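Local coordinates for protein phosphoglycerol transferase GacH (Streptococcus pyogenes MGAS5005, PDB 6DGM) that probably transfers glycerol phosphate onto the rhamnose polysaccharide of the streptococcal cell wall, through a manganese-binding catalytic domain of the lipoteichoic acid synthase type, at residues A25-I36 with L318-P328; M92-Y103 with I309-A317. One frame throughout, in Å; residues are numbered along the deposited sequence.

How the contacts relate
The two contacts share helix 314-321: contact 2 (92-103 with 309-317) takes its N-terminal part and the residues leading into it, contact 1 (25-36 with 318-328) its end and the loop beyond. Their centres are about 18 Å apart, and contact 2 is nested within the chain loop that contact 1 closes. Contact 2 is buried, its centre about 6 Å from that of the chain, and it reaches toward the active site: the side chain of Met-92 is about 7 Å from both the manganese ion and the bound sn-glycerol-1-phosphate. Contact 1, centred about 20 Å from the middle of the chain, is more peripheral, with a calcium ion held by Asp-31 and Asp-323.

Contact 1 (A25-I36 with L318-P328); sequences AEDINKDRKNNI and LFEHTDSKVSP. With CA (calcium ion), chain E.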
# COMPACT_ATOMS: atom_id res chain seq x y z
N ALA A 25 -5.10 2.07 -23.22
CA ALA A 25 -5.86 1.03 -22.53
C ALA A 25 -6.32 -0.06 -23.50
O ALA A 25 -6.24 -1.26 -23.19
CB ALA A 25 -7.05 1.65 -21.81
N GLU A 26 -6.81 0.34 -24.68
CA GLU A 26 -7.18 -0.64 -25.69
C GLU A 26 -5.98 -1.48 -26.11
O GLU A 26 -6.09 -2.70 -26.24
CB GLU A 26 -7.81 0.09 -26.88
CG GLU A 26 -9.14 0.75 -26.52
CD GLU A 26 -9.62 1.75 -27.56
OE1 GLU A 26 -9.11 1.72 -28.70
OE2 GLU A 26 -10.50 2.57 -27.23
N ASP A 27 -4.83 -0.84 -26.31
CA ASP A 27 -3.64 -1.60 -26.70
C ASP A 27 -3.23 -2.57 -25.60
O ASP A 27 -2.94 -3.75 -25.87
CB ASP A 27 -2.49 -0.64 -27.03
CG ASP A 27 -2.76 0.21 -28.27
OD1 ASP A 27 -3.55 -0.21 -29.14
OD2 ASP A 27 -2.17 1.31 -28.37
N ILE A 28 -3.21 -2.11 -24.35
CA ILE A 28 -2.83 -2.99 -23.25
C ILE A 28 -3.81 -4.15 -23.12
O ILE A 28 -3.40 -5.30 -22.91
CB ILE A 28 -2.75 -2.20 -21.93
CG1 ILE A 28 -1.59 -1.21 -21.95
CG2 ILE A 28 -2.63 -3.17 -20.72
CD1 ILE A 28 -1.63 -0.18 -20.83
N ASN A 29 -5.11 -3.87 -23.21
CA ASN A 29 -6.11 -4.89 -22.94
C ASN A 29 -6.12 -6.01 -23.97
O ASN A 29 -6.63 -7.09 -23.67
CB ASN A 29 -7.48 -4.25 -22.74
CG ASN A 29 -7.55 -3.44 -21.45
OD1 ASN A 29 -6.65 -3.55 -20.62
ND2 ASN A 29 -8.60 -2.65 -21.28
N LYS A 30 -5.55 -5.80 -25.16
CA LYS A 30 -5.39 -6.89 -26.11
C LYS A 30 -4.59 -8.05 -25.53
O LYS A 30 -4.75 -9.19 -25.98
CB LYS A 30 -4.73 -6.39 -27.39
CG LYS A 30 -5.59 -5.41 -28.17
CD LYS A 30 -4.87 -4.94 -29.43
CE LYS A 30 -5.76 -4.06 -30.29
NZ LYS A 30 -5.18 -3.84 -31.65
N ASP A 31 -3.74 -7.78 -24.53
CA ASP A 31 -2.90 -8.80 -23.92
C ASP A 31 -3.19 -8.99 -22.43
O ASP A 31 -2.35 -9.53 -21.71
CB ASP A 31 -1.41 -8.49 -24.13
CG ASP A 31 -1.00 -8.56 -25.59
OD1 ASP A 31 -1.26 -9.60 -26.24
OD2 ASP A 31 -0.44 -7.57 -26.08
N ARG A 32 -4.34 -8.55 -21.96
CA ARG A 32 -4.77 -8.78 -20.58
C ARG A 32 -5.99 -9.68 -20.64
O ARG A 32 -7.02 -9.29 -21.21
CB ARG A 32 -5.13 -7.46 -19.90
CG ARG A 32 -3.98 -6.46 -19.74
CD ARG A 32 -3.01 -6.91 -18.70
NE ARG A 32 -1.86 -6.01 -18.53
CZ ARG A 32 -1.76 -5.07 -17.60
NH1 ARG A 32 -2.74 -4.86 -16.72
NH2 ARG A 32 -0.65 -4.34 -17.53
N LYS A 33 -5.89 -10.88 -20.05
CA LYS A 33 -6.97 -11.86 -20.18
C LYS A 33 -8.05 -11.73 -19.11
O LYS A 33 -9.18 -12.17 -19.34
CB LYS A 33 -6.41 -13.29 -20.06
CG LYS A 33 -5.43 -13.70 -21.13
CD LYS A 33 -4.99 -15.15 -20.89
CE LYS A 33 -3.93 -15.62 -21.86
NZ LYS A 33 -3.43 -16.99 -21.49
N ASN A 34 -7.73 -11.18 -17.95
CA ASN A 34 -8.57 -11.30 -16.76
C ASN A 34 -9.28 -10.00 -16.44
O ASN A 34 -8.98 -8.94 -17.00
CB ASN A 34 -7.72 -11.76 -15.57
CG ASN A 34 -7.10 -13.12 -15.78
OD1 ASN A 34 -7.67 -13.97 -16.46
ND2 ASN A 34 -5.91 -13.34 -15.22
N ASN A 35 -10.26 -10.11 -15.54
CA ASN A 35 -11.04 -8.99 -15.05
C ASN A 35 -10.74 -8.79 -13.57
O ASN A 35 -10.80 -9.75 -12.79
CB ASN A 35 -12.54 -9.28 -15.17
CG ASN A 35 -12.95 -9.64 -16.57
OD1 ASN A 35 -12.62 -8.93 -17.52
ND2 ASN A 35 -13.65 -10.76 -16.71
N ILE A 36 -10.45 -7.55 -13.18
CA ILE A 36 -10.09 -7.28 -11.79
C ILE A 36 -11.22 -7.69 -10.85
O ILE A 36 -10.98 -8.23 -9.77
CB ILE A 36 -9.70 -5.80 -11.64
CG1 ILE A 36 -9.03 -5.56 -10.29
CG2 ILE A 36 -10.93 -4.92 -11.80
CD1 ILE A 36 -7.74 -6.33 -10.13
N LEU A 318 -0.84 -4.35 -9.41
CA LEU A 318 -1.80 -5.42 -9.16
C LEU A 318 -2.49 -5.83 -10.45
O LEU A 318 -2.67 -7.03 -10.72
CB LEU A 318 -2.83 -4.94 -8.13
CG LEU A 318 -4.11 -5.77 -7.99
CD1 LEU A 318 -3.79 -7.05 -7.23
CD2 LEU A 318 -5.21 -5.00 -7.31
N PHE A 319 -2.92 -4.86 -11.25
CA PHE A 319 -3.51 -5.19 -12.54
C PHE A 319 -2.53 -5.98 -13.40
O PHE A 319 -2.91 -6.96 -14.06
CB PHE A 319 -3.94 -3.93 -13.28
CG PHE A 319 -5.30 -3.41 -12.88
CD1 PHE A 319 -5.49 -2.69 -11.71
CD2 PHE A 319 -6.40 -3.62 -13.70
CE1 PHE A 319 -6.75 -2.21 -11.37
CE2 PHE A 319 -7.65 -3.15 -13.36
CZ PHE A 319 -7.83 -2.45 -12.19
N GLU A 320 -1.26 -5.57 -13.42
CA GLU A 320 -0.28 -6.29 -14.24
C GLU A 320 -0.07 -7.70 -13.71
O GLU A 320 -0.03 -8.67 -14.48
CB GLU A 320 1.04 -5.53 -14.26
CG GLU A 320 2.06 -6.16 -15.18
CD GLU A 320 3.44 -5.59 -15.00
OE1 GLU A 320 3.85 -5.35 -13.83
OE2 GLU A 320 4.11 -5.37 -16.02
N HIS A 321 0.09 -7.84 -12.39
CA HIS A 321 0.37 -9.14 -11.81
C HIS A 321 -0.75 -10.13 -12.08
O HIS A 321 -0.51 -11.29 -12.40
CB HIS A 321 0.63 -9.02 -10.29
CG HIS A 321 0.96 -10.32 -9.64
ND1 HIS A 321 2.21 -10.88 -9.72
CD2 HIS A 321 0.19 -11.19 -8.95
CE1 HIS A 321 2.20 -12.05 -9.09
NE2 HIS A 321 0.99 -12.26 -8.61
N THR A 322 -2.00 -9.67 -11.98
CA THR A 322 -3.16 -10.51 -12.22
C THR A 322 -3.59 -10.54 -13.68
O THR A 322 -4.60 -11.18 -13.98
CB THR A 322 -4.34 -10.05 -11.37
OG1 THR A 322 -4.73 -8.72 -11.73
CG2 THR A 322 -3.97 -10.09 -9.89
N ASP A 323 -2.88 -9.85 -14.58
CA ASP A 323 -3.21 -9.82 -16.01
C ASP A 323 -4.63 -9.31 -16.26
O ASP A 323 -5.35 -9.82 -17.12
CB ASP A 323 -2.98 -11.18 -16.67
CG ASP A 323 -2.68 -11.08 -18.15
OD1 ASP A 323 -1.90 -10.18 -18.53
OD2 ASP A 323 -3.21 -11.91 -18.91
N SER A 324 -5.02 -8.28 -15.51
CA SER A 324 -6.37 -7.72 -15.59
C SER A 324 -6.42 -6.52 -16.53
O SER A 324 -5.49 -5.72 -16.59
CB SER A 324 -6.84 -7.30 -14.20
OG SER A 324 -6.99 -8.45 -13.38
N LYS A 325 -7.53 -6.41 -17.25
CA LYS A 325 -7.75 -5.29 -18.15
C LYS A 325 -7.85 -3.98 -17.38
O LYS A 325 -8.36 -3.91 -16.26
CB LYS A 325 -9.02 -5.54 -18.95
CG LYS A 325 -8.93 -6.73 -19.89
CD LYS A 325 -10.28 -7.04 -20.51
CE LYS A 325 -10.29 -8.39 -21.22
NZ LYS A 325 -9.37 -8.41 -22.37
N VAL A 326 -7.37 -2.91 -18.03
CA VAL A 326 -7.22 -1.61 -17.39
C VAL A 326 -8.24 -0.61 -17.93
O VAL A 326 -8.73 -0.73 -19.06
CB VAL A 326 -5.79 -1.04 -17.52
CG1 VAL A 326 -4.79 -1.94 -16.82
CG2 VAL A 326 -5.40 -0.85 -18.98
N SER A 327 -8.55 0.37 -17.11
CA SER A 327 -9.17 1.60 -17.58
C SER A 327 -8.09 2.53 -18.14
O SER A 327 -6.89 2.32 -17.91
CB SER A 327 -9.82 2.32 -16.40
OG SER A 327 -8.83 2.59 -15.41
N PRO A 328 -8.48 3.56 -18.88
CA PRO A 328 -7.50 4.57 -19.29
C PRO A 328 -6.70 5.13 -18.12
O PRO A 328 -5.48 5.29 -18.22
CB PRO A 328 -8.37 5.63 -19.96
CG PRO A 328 -9.56 4.82 -20.54
CD PRO A 328 -9.82 3.80 -19.45
CA CA E . -0.77 -10.90 -20.54
O HOH W 1 -10.21 -5.76 -15.32
O HOH W 2 -2.33 -12.52 -21.54
O HOH W 3 -0.04 -8.32 -20.71
O HOH W 4 0.86 -11.62 -22.60
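Asn-29 and Val-326 are joined by two nearly straight hydrogen bonds, both to one side-chain amide: OD1 of Asn-29 accepts from Val-326 N at 2.8 Å, while its ND2 gives to Val-326 O, in the carbonyl plane and on a lone pair. Nearby, Arg-32 bends at chi2 (-72°) and carries its guanidinium between Glu-320 CA over one face and Ile-28 CG2 over the other. At its edge NH1 donates to Ser-324 O at 2.9 Å; this in-plane bond and the packing on both faces together hold the flat group's rotation. Asn-34 and Ser-324 form a single backbone bridge, with Asn-34 N bound to Asp-323 O and Lys-325 N to Asn-34 O; Asn-34 ND2 also reaches Thr-322 O at 2.8 Å. The tight, apolar end is Ile-36, whose CG1 lies over the Phe-319 ring in a CH-pi contact, 4.2 Å from the centroid, and whose CD1 meets Leu-318 CD2.

The other side is wetter. Lys-325, extended until chi4 (-64°) turns NZ, brings it to Arg-32 O at 2.8 Å, with a weak second bond to Asn-29 O. Calcium is bound by Asp-31 O and Asp-323 OD1, each at 2.4 Å. Asp-323, in the Schellman motif ending helix 314-321, makes a second tie with OD2, accepting from Lys-33 N, which comes from above the carboxylate plane. Because its two protein ligands come one from each segment, the ion ties the turn after helix 11-29 to the end of helix 314-321; three waters among its five modelled ligands suggest a solvent-accessible site.

Contact 2 (M92-Y103 with I309-A317); sequences MEFQTLTSLPFY and INSSDFTAA
Asn-310, on strand 308-310, lies against the CE2 corner of the Tyr-103 ring, the amide and ring planes 45° apart. Ser-311 follows, its OG set between the backbone N and carbonyl carbon (chi1 61°) and lying 3.2 Å from Gln-95 CB. The amide end of Gln-95 is engaged elsewhere: OE1 accepts from Phe-102 N at 2.9 Å, and NE2 binds Asp-83. At Ser-312 the backbones come closest, CA to CA 4.1 Å from Ser-99. Ser-312 CA makes a C-H...O contact with Gln-95 O, and its OG packs on Pro-101 CB. Phe-314 meets Thr-96 at the edge of its ring, where CD2 is 3.6 Å from CG2 of the threonine. At Thr-315 and Ala-316 ordered waters carry much of the polar contact, three of them sharing Ser-99 OG: one accepts from Thr-315 N at 2.9 Å within hydrogen-bonding reach of Thr-96 O, another links Leu-97 O with Thr-315 OG1, which also bonds Tyr-43 OH, and a third accepts from Ala-316 N and donates to Ser-312 O. This buried seam sets helix 89-98, which begins at the manganese ligand Thr-89, against the strand-to-helix turn leaving the edge of the central sheet of an alkaline phosphatase-like, sulfatase-family fold.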
# COMPACT_ATOMS: atom_id res chain seq x y z
N MET A 92 0.41 6.67 3.15
CA MET A 92 0.68 5.55 2.25
C MET A 92 -0.61 4.84 1.88
O MET A 92 -0.84 4.49 0.71
CB MET A 92 1.69 4.59 2.90
CG MET A 92 3.15 4.89 2.51
SD MET A 92 3.73 6.56 2.83
CE MET A 92 3.84 6.54 4.62
N GLU A 93 -1.50 4.68 2.86
CA GLU A 93 -2.79 4.05 2.63
C GLU A 93 -3.58 4.76 1.54
O GLU A 93 -4.07 4.12 0.59
CB GLU A 93 -3.55 4.09 3.95
CG GLU A 93 -4.83 3.27 4.02
CD GLU A 93 -5.56 3.56 5.32
OE1 GLU A 93 -4.87 3.83 6.32
OE2 GLU A 93 -6.81 3.57 5.32
N PHE A 94 -3.71 6.09 1.64
CA PHE A 94 -4.40 6.88 0.62
C PHE A 94 -3.82 6.62 -0.76
O PHE A 94 -4.55 6.47 -1.75
CB PHE A 94 -4.27 8.37 0.97
CG PHE A 94 -4.74 9.31 -0.11
CD1 PHE A 94 -3.91 9.67 -1.17
CD2 PHE A 94 -6.01 9.87 -0.05
CE1 PHE A 94 -4.33 10.56 -2.16
CE2 PHE A 94 -6.44 10.77 -1.03
CZ PHE A 94 -5.61 11.10 -2.10
N GLN A 95 -2.50 6.58 -0.86
CA GLN A 95 -1.85 6.40 -2.15
C GLN A 95 -2.12 5.02 -2.72
O GLN A 95 -2.32 4.87 -3.94
CB GLN A 95 -0.35 6.65 -2.00
CG GLN A 95 -0.01 8.09 -1.67
CD GLN A 95 1.44 8.29 -1.46
OE1 GLN A 95 2.18 8.49 -2.42
NE2 GLN A 95 1.89 8.21 -0.21
N THR A 96 -2.18 3.98 -1.87
CA THR A 96 -2.51 2.67 -2.42
C THR A 96 -3.92 2.66 -3.01
O THR A 96 -4.16 2.06 -4.07
CB THR A 96 -2.38 1.55 -1.37
OG1 THR A 96 -3.45 1.61 -0.41
CG2 THR A 96 -1.03 1.60 -0.67
N LEU A 97 -4.86 3.32 -2.35
CA LEU A 97 -6.24 3.23 -2.80
C LEU A 97 -6.50 4.08 -4.04
O LEU A 97 -7.18 3.62 -4.96
CB LEU A 97 -7.18 3.66 -1.68
CG LEU A 97 -7.22 2.79 -0.43
CD1 LEU A 97 -8.16 3.41 0.57
CD2 LEU A 97 -7.64 1.36 -0.76
N THR A 98 -5.99 5.31 -4.06
CA THR A 98 -6.27 6.23 -5.16
C THR A 98 -5.25 6.14 -6.29
O THR A 98 -5.57 6.48 -7.44
CB THR A 98 -6.26 7.68 -4.67
OG1 THR A 98 -4.95 8.05 -4.22
CG2 THR A 98 -7.28 7.90 -3.55
N SER A 99 -4.02 5.74 -5.97
CA SER A 99 -2.87 5.76 -6.87
C SER A 99 -2.39 7.17 -7.19
O SER A 99 -1.64 7.36 -8.14
CB SER A 99 -3.13 4.98 -8.17
OG SER A 99 -3.47 3.63 -7.90
N LEU A 100 -2.81 8.17 -6.44
CA LEU A 100 -2.32 9.53 -6.64
C LEU A 100 -1.11 9.76 -5.74
O LEU A 100 -1.25 9.66 -4.51
CB LEU A 100 -3.42 10.53 -6.31
CG LEU A 100 -4.67 10.44 -7.19
CD1 LEU A 100 -5.76 11.37 -6.70
CD2 LEU A 100 -4.35 10.72 -8.66
N PRO A 101 0.07 10.05 -6.28
CA PRO A 101 1.26 10.13 -5.41
C PRO A 101 1.30 11.38 -4.55
O PRO A 101 1.05 12.51 -4.99
CB PRO A 101 2.44 10.10 -6.39
CG PRO A 101 1.86 10.57 -7.69
CD PRO A 101 0.43 10.14 -7.71
N PHE A 102 1.69 11.17 -3.29
CA PHE A 102 1.91 12.26 -2.35
C PHE A 102 2.94 13.24 -2.88
O PHE A 102 2.83 14.45 -2.66
CB PHE A 102 2.38 11.65 -1.03
CG PHE A 102 2.24 12.54 0.18
CD1 PHE A 102 1.66 13.79 0.12
CD2 PHE A 102 2.67 12.07 1.41
CE1 PHE A 102 1.53 14.57 1.26
CE2 PHE A 102 2.54 12.84 2.54
CZ PHE A 102 1.98 14.09 2.47
N TYR A 103 3.95 12.75 -3.60
CA TYR A 103 5.02 13.61 -4.06
C TYR A 103 4.56 14.66 -5.06
O TYR A 103 5.33 15.60 -5.32
CB TYR A 103 6.20 12.80 -4.61
CG TYR A 103 5.94 11.91 -5.79
CD1 TYR A 103 5.62 12.43 -7.04
CD2 TYR A 103 6.07 10.52 -5.68
CE1 TYR A 103 5.39 11.62 -8.12
CE2 TYR A 103 5.85 9.70 -6.75
CZ TYR A 103 5.50 10.25 -7.98
OH TYR A 103 5.26 9.45 -9.07
N ILE A 309 9.35 0.61 -6.18
CA ILE A 309 8.16 1.32 -6.61
C ILE A 309 7.65 2.15 -5.44
O ILE A 309 8.17 2.09 -4.33
CB ILE A 309 7.07 0.38 -7.14
CG1 ILE A 309 6.55 -0.55 -6.05
CG2 ILE A 309 7.61 -0.43 -8.34
CD1 ILE A 309 5.50 -1.53 -6.57
N ASN A 310 6.64 2.96 -5.72
CA ASN A 310 6.00 3.81 -4.73
C ASN A 310 4.69 3.17 -4.29
O ASN A 310 4.12 2.34 -4.99
CB ASN A 310 5.68 5.15 -5.39
CG ASN A 310 5.69 6.30 -4.41
OD1 ASN A 310 6.59 6.41 -3.57
ND2 ASN A 310 4.69 7.17 -4.51
N SER A 311 4.19 3.61 -3.13
CA SER A 311 2.90 3.10 -2.65
C SER A 311 1.78 3.37 -3.65
O SER A 311 0.85 2.57 -3.79
CB SER A 311 2.55 3.71 -1.29
OG SER A 311 2.43 5.14 -1.32
N SER A 312 1.86 4.49 -4.37
CA SER A 312 0.84 4.86 -5.34
C SER A 312 0.83 3.95 -6.55
O SER A 312 -0.14 3.98 -7.31
CB SER A 312 1.07 6.31 -5.78
OG SER A 312 2.38 6.48 -6.26
N ASP A 313 1.87 3.15 -6.76
CA ASP A 313 1.99 2.27 -7.90
C ASP A 313 1.33 0.91 -7.70
O ASP A 313 1.29 0.12 -8.64
CB ASP A 313 3.48 1.99 -8.20
CG ASP A 313 4.23 3.19 -8.73
OD1 ASP A 313 3.65 3.98 -9.52
OD2 ASP A 313 5.41 3.34 -8.35
N PHE A 314 0.85 0.60 -6.48
CA PHE A 314 0.45 -0.77 -6.20
C PHE A 314 -0.70 -1.22 -7.09
O PHE A 314 -0.71 -2.37 -7.55
CB PHE A 314 0.07 -0.96 -4.74
CG PHE A 314 1.26 -1.04 -3.80
CD1 PHE A 314 2.49 -1.54 -4.20
CD2 PHE A 314 1.13 -0.61 -2.50
CE1 PHE A 314 3.56 -1.60 -3.30
CE2 PHE A 314 2.19 -0.67 -1.61
CZ PHE A 314 3.39 -1.17 -2.00
N THR A 315 -1.69 -0.35 -7.34
CA THR A 315 -2.85 -0.79 -8.12
C THR A 315 -2.45 -1.13 -9.55
O THR A 315 -2.86 -2.16 -10.09
CB THR A 315 -3.97 0.25 -8.09
OG1 THR A 315 -4.34 0.48 -6.74
CG2 THR A 315 -5.22 -0.28 -8.84
N ALA A 316 -1.65 -0.29 -10.19
CA ALA A 316 -1.18 -0.64 -11.53
C ALA A 316 -0.40 -1.95 -11.50
O ALA A 316 -0.54 -2.79 -12.41
CB ALA A 316 -0.33 0.48 -12.11
N ALA A 317 0.42 -2.14 -10.47
CA ALA A 317 1.18 -3.38 -10.38
C ALA A 317 0.27 -4.56 -10.13
O ALA A 317 0.55 -5.67 -10.60
CB ALA A 317 2.23 -3.27 -9.29
O HOH W 5 -2.10 2.21 -5.94
O HOH W 6 -5.99 2.78 -7.26
O HOH W 7 -0.97 2.49 -9.59
O HOH W 8 5.04 7.01 -8.48